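Side-chain contacts in pentacotripeptide-repeat region of PRORP domain-containing protein (Brachypodium distachyon, PDB 4ME2), which probably binds RNA in a sequence-specific manner as a chloroplast pentatricopeptide repeat protein linked to group II introns: residues L100-L105 and A122-S127; R189-A194 and A224-D229. One frame throughout, in Å; residues are numbered along the deposited sequence.

Interaction 1: residues L100-L105 and A122-S127; sequences LALAAL and ATFVSS
The ring of Phe124 has Leu105 over one face and the backbone of Ala101 at its edge. Leu105 CD2 sits 3.8 Å above the ring plane, offset toward the rim, and makes a CH-pi contact 4.0 Å from the ring centroid and 17° off its normal. Near the plane, Phe124 CE1 comes to 3.5 Å from Ala101 C, while Ala101 CB touches the same corner at 3.8 Å. Leu102 adds a looser apolar contact, its CD2 standing 4.3 Å from Phe124 CD1. With CG anti to the backbone N (chi1 177°), Leu105 slides alongside Phe124 in the opposite direction. The axes of segments 100-105 and 122-126 run nearly antiparallel, at 161°, and approach to 11.4 Å, a separation bridged by the phenylalanine. Replacing Phe124 by an alanine would probably open a gap between the segments and leave Leu105 CD2 without its aromatic partner. All four touching residues are buried, and Leu142 of helix 133-151, against Leu105, and Gln93 of helix 82-94, against Phe124, add to their surroundings. Nearly antiparallel packing of successive helices is characteristic of the helix-turn-helix repeats of pentatricopeptide repeat proteins; here the Phe124 ring fills the space between them.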
loop_
_atom_site.group_PDB
_atom_site.type_symbol
_atom_site.label_atom_id
_atom_site.label_comp_id
_atom_site.label_asym_id
_atom_site.label_seq_id
_atom_site.Cartn_x
_atom_site.Cartn_y
_atom_site.Cartn_z
ATOM N N LEU A 100 8.694 11.655 1.220
ATOM C CA LEU A 100 8.564 12.385 -0.042
ATOM C C LEU A 100 8.184 11.442 -1.170
ATOM O O LEU A 100 7.401 11.811 -2.041
ATOM C CB LEU A 100 9.857 13.111 -0.414
ATOM C CG LEU A 100 10.337 14.186 0.564
ATOM C CD1 LEU A 100 11.510 14.948 -0.038
ATOM C CD2 LEU A 100 9.206 15.140 0.898
ATOM N N ALA A 101 8.751 10.236 -1.153
ATOM C CA ALA A 101 8.423 9.237 -2.178
ATOM C C ALA A 101 6.961 8.818 -2.059
ATOM O O ALA A 101 6.292 8.585 -3.076
ATOM C CB ALA A 101 9.347 8.027 -2.085
ATOM N N LEU A 102 6.471 8.721 -0.824
ATOM C CA LEU A 102 5.069 8.375 -0.566
ATOM C C LEU A 102 4.165 9.490 -1.077
ATOM O O LEU A 102 3.128 9.229 -1.685
ATOM C CB LEU A 102 4.818 8.176 0.935
ATOM C CG LEU A 102 3.844 7.117 1.478
ATOM C CD1 LEU A 102 3.106 7.629 2.710
ATOM C CD2 LEU A 102 2.865 6.543 0.460
ATOM N N ALA A 103 4.558 10.737 -0.826
ATOM C CA ALA A 103 3.809 11.869 -1.347
ATOM C C ALA A 103 3.779 11.817 -2.879
ATOM O O ALA A 103 2.750 12.123 -3.487
ATOM C CB ALA A 103 4.384 13.187 -0.840
ATOM N N ALA A 104 4.891 11.412 -3.499
ATOM C CA ALA A 104 4.927 11.262 -4.959
ATOM C C ALA A 104 3.955 10.174 -5.414
ATOM O O ALA A 104 3.227 10.359 -6.400
ATOM C CB ALA A 104 6.335 10.972 -5.457
ATOM N N LEU A 105 3.946 9.054 -4.693
ATOM C CA LEU A 105 3.003 7.965 -4.965
ATOM C C LEU A 105 1.564 8.478 -4.973
ATOM O O LEU A 105 0.798 8.155 -5.881
ATOM C CB LEU A 105 3.160 6.814 -3.955
ATOM C CG LEU A 105 2.186 5.626 -4.083
ATOM C CD1 LEU A 105 2.282 4.985 -5.456
ATOM C CD2 LEU A 105 2.433 4.599 -2.989
ATOM N N ALA A 122 3.488 -2.857 -1.486
ATOM C CA ALA A 122 4.294 -3.711 -0.619
ATOM C C ALA A 122 5.703 -3.152 -0.458
ATOM O O ALA A 122 6.253 -3.176 0.642
ATOM C CB ALA A 122 4.336 -5.144 -1.144
ATOM N N THR A 123 6.271 -2.631 -1.546
ATOM C CA THR A 123 7.605 -2.028 -1.503
ATOM C C THR A 123 7.658 -0.791 -0.592
ATOM O O THR A 123 8.612 -0.616 0.173
ATOM C CB THR A 123 8.130 -1.731 -2.920
ATOM O OG1 THR A 123 8.329 -2.979 -3.601
ATOM C CG2 THR A 123 9.460 -0.984 -2.862
ATOM N N PHE A 124 6.627 0.050 -0.651
ATOM C CA PHE A 124 6.549 1.192 0.259
ATOM C C PHE A 124 6.397 0.753 1.713
ATOM O O PHE A 124 6.923 1.396 2.616
ATOM C CB PHE A 124 5.430 2.149 -0.157
ATOM C CG PHE A 124 5.851 3.138 -1.200
ATOM C CD1 PHE A 124 6.359 4.377 -0.828
ATOM C CD2 PHE A 124 5.779 2.823 -2.556
ATOM C CE1 PHE A 124 6.767 5.295 -1.785
ATOM C CE2 PHE A 124 6.188 3.739 -3.520
ATOM C CZ PHE A 124 6.684 4.976 -3.130
ATOM N N VAL A 125 5.690 -0.349 1.943
ATOM C CA VAL A 125 5.538 -0.862 3.300
ATOM C C VAL A 125 6.882 -1.344 3.852
ATOM O O VAL A 125 7.289 -0.956 4.954
ATOM C CB VAL A 125 4.496 -1.998 3.381
ATOM C CG1 VAL A 125 4.465 -2.602 4.780
ATOM C CG2 VAL A 125 3.111 -1.484 3.004
ATOM N N SER A 126 7.560 -2.191 3.081
ATOM C CA SER A 126 8.833 -2.784 3.500
ATOM C C SER A 126 9.952 -1.761 3.691
ATOM O O SER A 126 10.837 -1.951 4.529
ATOM C CB SER A 126 9.263 -3.862 2.502
ATOM O OG SER A 126 8.316 -4.917 2.493
ATOM N N SER A 127 9.901 -0.679 2.921
ATOM C CA SER A 127 10.926 0.361 2.967
ATOM C C SER A 127 10.607 1.460 3.975
ATOM O O SER A 127 11.422 2.363 4.176
ATOM C CB SER A 127 11.152 0.961 1.571
ATOM O OG SER A 127 10.003 1.661 1.106
#

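Interaction 2: residues R189-A194 and A224-D229; sequences RVYEAA and AEVEAD
Tyr191 reaches from helix 184-197 to Val226 and Asp229 on helix 220-236, joining two helices near the C-terminal end of the helix-turn-helix array of this pentatricopeptide repeat protein. The backbones stand well apart: the closest CA atoms, those of Tyr191 and Val226, are separated by 9.2 Å, and the long phenol side chain spans the distance. Tyr191 carries CG anti to its main-chain nitrogen (chi1 175°), which places the ring between the helices and delivers the hydroxyl to Asp229. There the OH donates a short hydrogen bond of 2.6 Å to Asp229 OD2, which receives it through the anti lone pair, on the side turned away from OD1. Asp229 comes from the opposite direction, its CG placed beside the backbone N and anti to the carbonyl carbon (chi1 -65°). Its OD2 lies at the edge of the phenol, in the plane of the ring, and the carboxylate is turned 31° from that plane. The methylene is close as well, with Asp229 CB 3.3 Å from Tyr191 OH.

The Val226 side chain, one helical turn before the aspartate, crosses that of Tyr191 obliquely. Its CG2, beside the backbone N, meets Tyr191 CE1 at 4.0 Å, giving the polar grip an apolar flank. Tyr207 of helix 204-216 touches both Tyr191 and Asp229, while Met210 of that helix packs on Tyr191, so the intervening helix also borders the bridge. The positive charge of Arg196, whose NH2 forms a salt bridge with Glu225 OE2, would probably keep the Asp229 carboxylate ionised. Asp229 OD2 thus serves twice, accepting the hydrogen bond from Tyr191 OH and forming a salt bridge with Arg196 NH1.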
loop_
_atom_site.group_PDB
_atom_site.type_symbol
_atom_site.label_atom_id
_atom_site.label_comp_id
_atom_site.label_asym_id
_atom_site.label_seq_id
_atom_site.Cartn_x
_atom_site.Cartn_y
_atom_site.Cartn_z
ATOM N N ARG A 189 -7.323 -5.485 7.586
ATOM C CA ARG A 189 -8.209 -4.734 6.695
ATOM C C ARG A 189 -8.163 -5.294 5.278
ATOM O O ARG A 189 -9.208 -5.550 4.678
ATOM C CB ARG A 189 -7.879 -3.234 6.702
ATOM C CG ARG A 189 -8.518 -2.453 7.846
ATOM C CD ARG A 189 -9.569 -1.453 7.358
ATOM N NE ARG A 189 -10.573 -2.045 6.481
ATOM C CZ ARG A 189 -11.169 -1.419 5.465
ATOM N NH1 ARG A 189 -10.868 -0.165 5.157
ATOM N NH2 ARG A 189 -12.070 -2.064 4.739
ATOM N N VAL A 190 -6.956 -5.494 4.753
ATOM C CA VAL A 190 -6.782 -6.042 3.401
ATOM C C VAL A 190 -7.323 -7.468 3.301
ATOM O O VAL A 190 -8.072 -7.801 2.368
ATOM C CB VAL A 190 -5.302 -6.051 2.962
ATOM C CG1 VAL A 190 -5.138 -6.835 1.666
ATOM C CG2 VAL A 190 -4.779 -4.635 2.788
ATOM N N TYR A 191 -6.914 -8.314 4.246
ATOM C CA TYR A 191 -7.362 -9.703 4.268
ATOM C C TYR A 191 -8.889 -9.797 4.318
ATOM O O TYR A 191 -9.501 -10.548 3.554
ATOM C CB TYR A 191 -6.723 -10.461 5.438
ATOM C CG TYR A 191 -7.241 -11.872 5.602
ATOM C CD1 TYR A 191 -8.281 -12.152 6.491
ATOM C CD2 TYR A 191 -6.697 -12.927 4.869
ATOM C CE1 TYR A 191 -8.762 -13.447 6.646
ATOM C CE2 TYR A 191 -7.169 -14.226 5.020
ATOM C CZ TYR A 191 -8.201 -14.478 5.906
ATOM O OH TYR A 191 -8.668 -15.763 6.052
ATOM N N GLU A 192 -9.505 -9.023 5.206
ATOM C CA GLU A 192 -10.955 -9.048 5.354
ATOM C C GLU A 192 -11.671 -8.580 4.087
ATOM O O GLU A 192 -12.578 -9.255 3.603
ATOM C CB GLU A 192 -11.397 -8.211 6.549
ATOM C CG GLU A 192 -12.904 -8.089 6.675
ATOM C CD GLU A 192 -13.316 -7.201 7.826
ATOM O OE1 GLU A 192 -14.037 -7.688 8.721
ATOM O OE2 GLU A 192 -12.914 -6.019 7.842
ATOM N N ALA A 193 -11.256 -7.435 3.550
ATOM C CA ALA A 193 -11.911 -6.871 2.368
ATOM C C ALA A 193 -11.770 -7.768 1.138
ATOM O O ALA A 193 -12.754 -8.030 0.446
ATOM C CB ALA A 193 -11.395 -5.467 2.079
ATOM N N ALA A 194 -10.559 -8.256 0.881
ATOM C CA ALA A 194 -10.288 -9.037 -0.327
ATOM C C ALA A 194 -10.669 -10.512 -0.201
ATOM O O ALA A 194 -11.377 -11.054 -1.056
ATOM C CB ALA A 194 -8.830 -8.899 -0.738
ATOM N N ALA A 224 -8.165 -15.589 15.548
ATOM C CA ALA A 224 -9.159 -16.646 15.663
ATOM C C ALA A 224 -10.013 -16.766 14.395
ATOM O O ALA A 224 -10.369 -17.870 13.995
ATOM C CB ALA A 224 -10.031 -16.419 16.888
ATOM N N GLU A 225 -10.327 -15.629 13.770
ATOM C CA GLU A 225 -11.062 -15.621 12.503
ATOM C C GLU A 225 -10.258 -16.338 11.421
ATOM O O GLU A 225 -10.784 -17.197 10.711
ATOM C CB GLU A 225 -11.370 -14.192 12.046
ATOM C CG GLU A 225 -12.236 -13.372 12.989
ATOM C CD GLU A 225 -13.722 -13.560 12.758
ATOM O OE1 GLU A 225 -14.489 -12.693 13.204
ATOM O OE2 GLU A 225 -14.131 -14.555 12.130
ATOM N N VAL A 226 -8.981 -15.989 11.307
ATOM C CA VAL A 226 -8.122 -16.601 10.295
ATOM C C VAL A 226 -7.981 -18.100 10.544
ATOM O O VAL A 226 -8.048 -18.897 9.606
ATOM C CB VAL A 226 -6.728 -15.951 10.224
ATOM C CG1 VAL A 226 -5.918 -16.596 9.107
ATOM C CG2 VAL A 226 -6.830 -14.449 9.999
ATOM N N GLU A 227 -7.806 -18.493 11.803
ATOM C CA GLU A 227 -7.717 -19.912 12.127
ATOM C C GLU A 227 -8.978 -20.662 11.692
ATOM O O GLU A 227 -8.897 -21.793 11.228
ATOM C CB GLU A 227 -7.424 -20.121 13.614
ATOM C CG GLU A 227 -6.044 -19.621 14.027
ATOM C CD GLU A 227 -5.726 -19.861 15.495
ATOM O OE1 GLU A 227 -6.589 -20.386 16.232
ATOM O OE2 GLU A 227 -4.599 -19.522 15.916
ATOM N N ALA A 228 -10.136 -20.018 11.825
ATOM C CA ALA A 228 -11.396 -20.585 11.346
ATOM C C ALA A 228 -11.365 -20.765 9.822
ATOM O O ALA A 228 -11.741 -21.818 9.301
ATOM C CB ALA A 228 -12.566 -19.704 11.769
ATOM N N ASP A 229 -10.891 -19.741 9.113
ATOM C CA ASP A 229 -10.764 -19.811 7.657
ATOM C C ASP A 229 -9.778 -20.901 7.225
ATOM O O ASP A 229 -10.059 -21.664 6.300
ATOM C CB ASP A 229 -10.327 -18.456 7.085
ATOM C CG ASP A 229 -11.360 -17.360 7.296
ATOM O OD1 ASP A 229 -12.536 -17.676 7.582
ATOM O OD2 ASP A 229 -10.992 -16.170 7.174
#

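Overall arrangement
Interactions 1 and 2 follow one another along the chain and lie at different places in the all-helical array. Their centres are 25 Å apart, and their nearest atoms, about 8 Å apart, do not touch. Interaction 1, 8 Å from the centre of the chain, joins helices 98-109 and 118-126; interaction 2, 18 Å from it, joins helices 184-197 and 220-236. They share no helix, but helices 133-151 and 168-180 intervene in sequence and touch segments of both. Interaction 1 links successive helices, whereas interaction 2 joins helices separated in sequence by helix 204-216, which packs against it. The two contacts thus join different helix pairs in separate parts of the solenoid, the scaffold on which pentatricopeptide repeat proteins generally bind RNA.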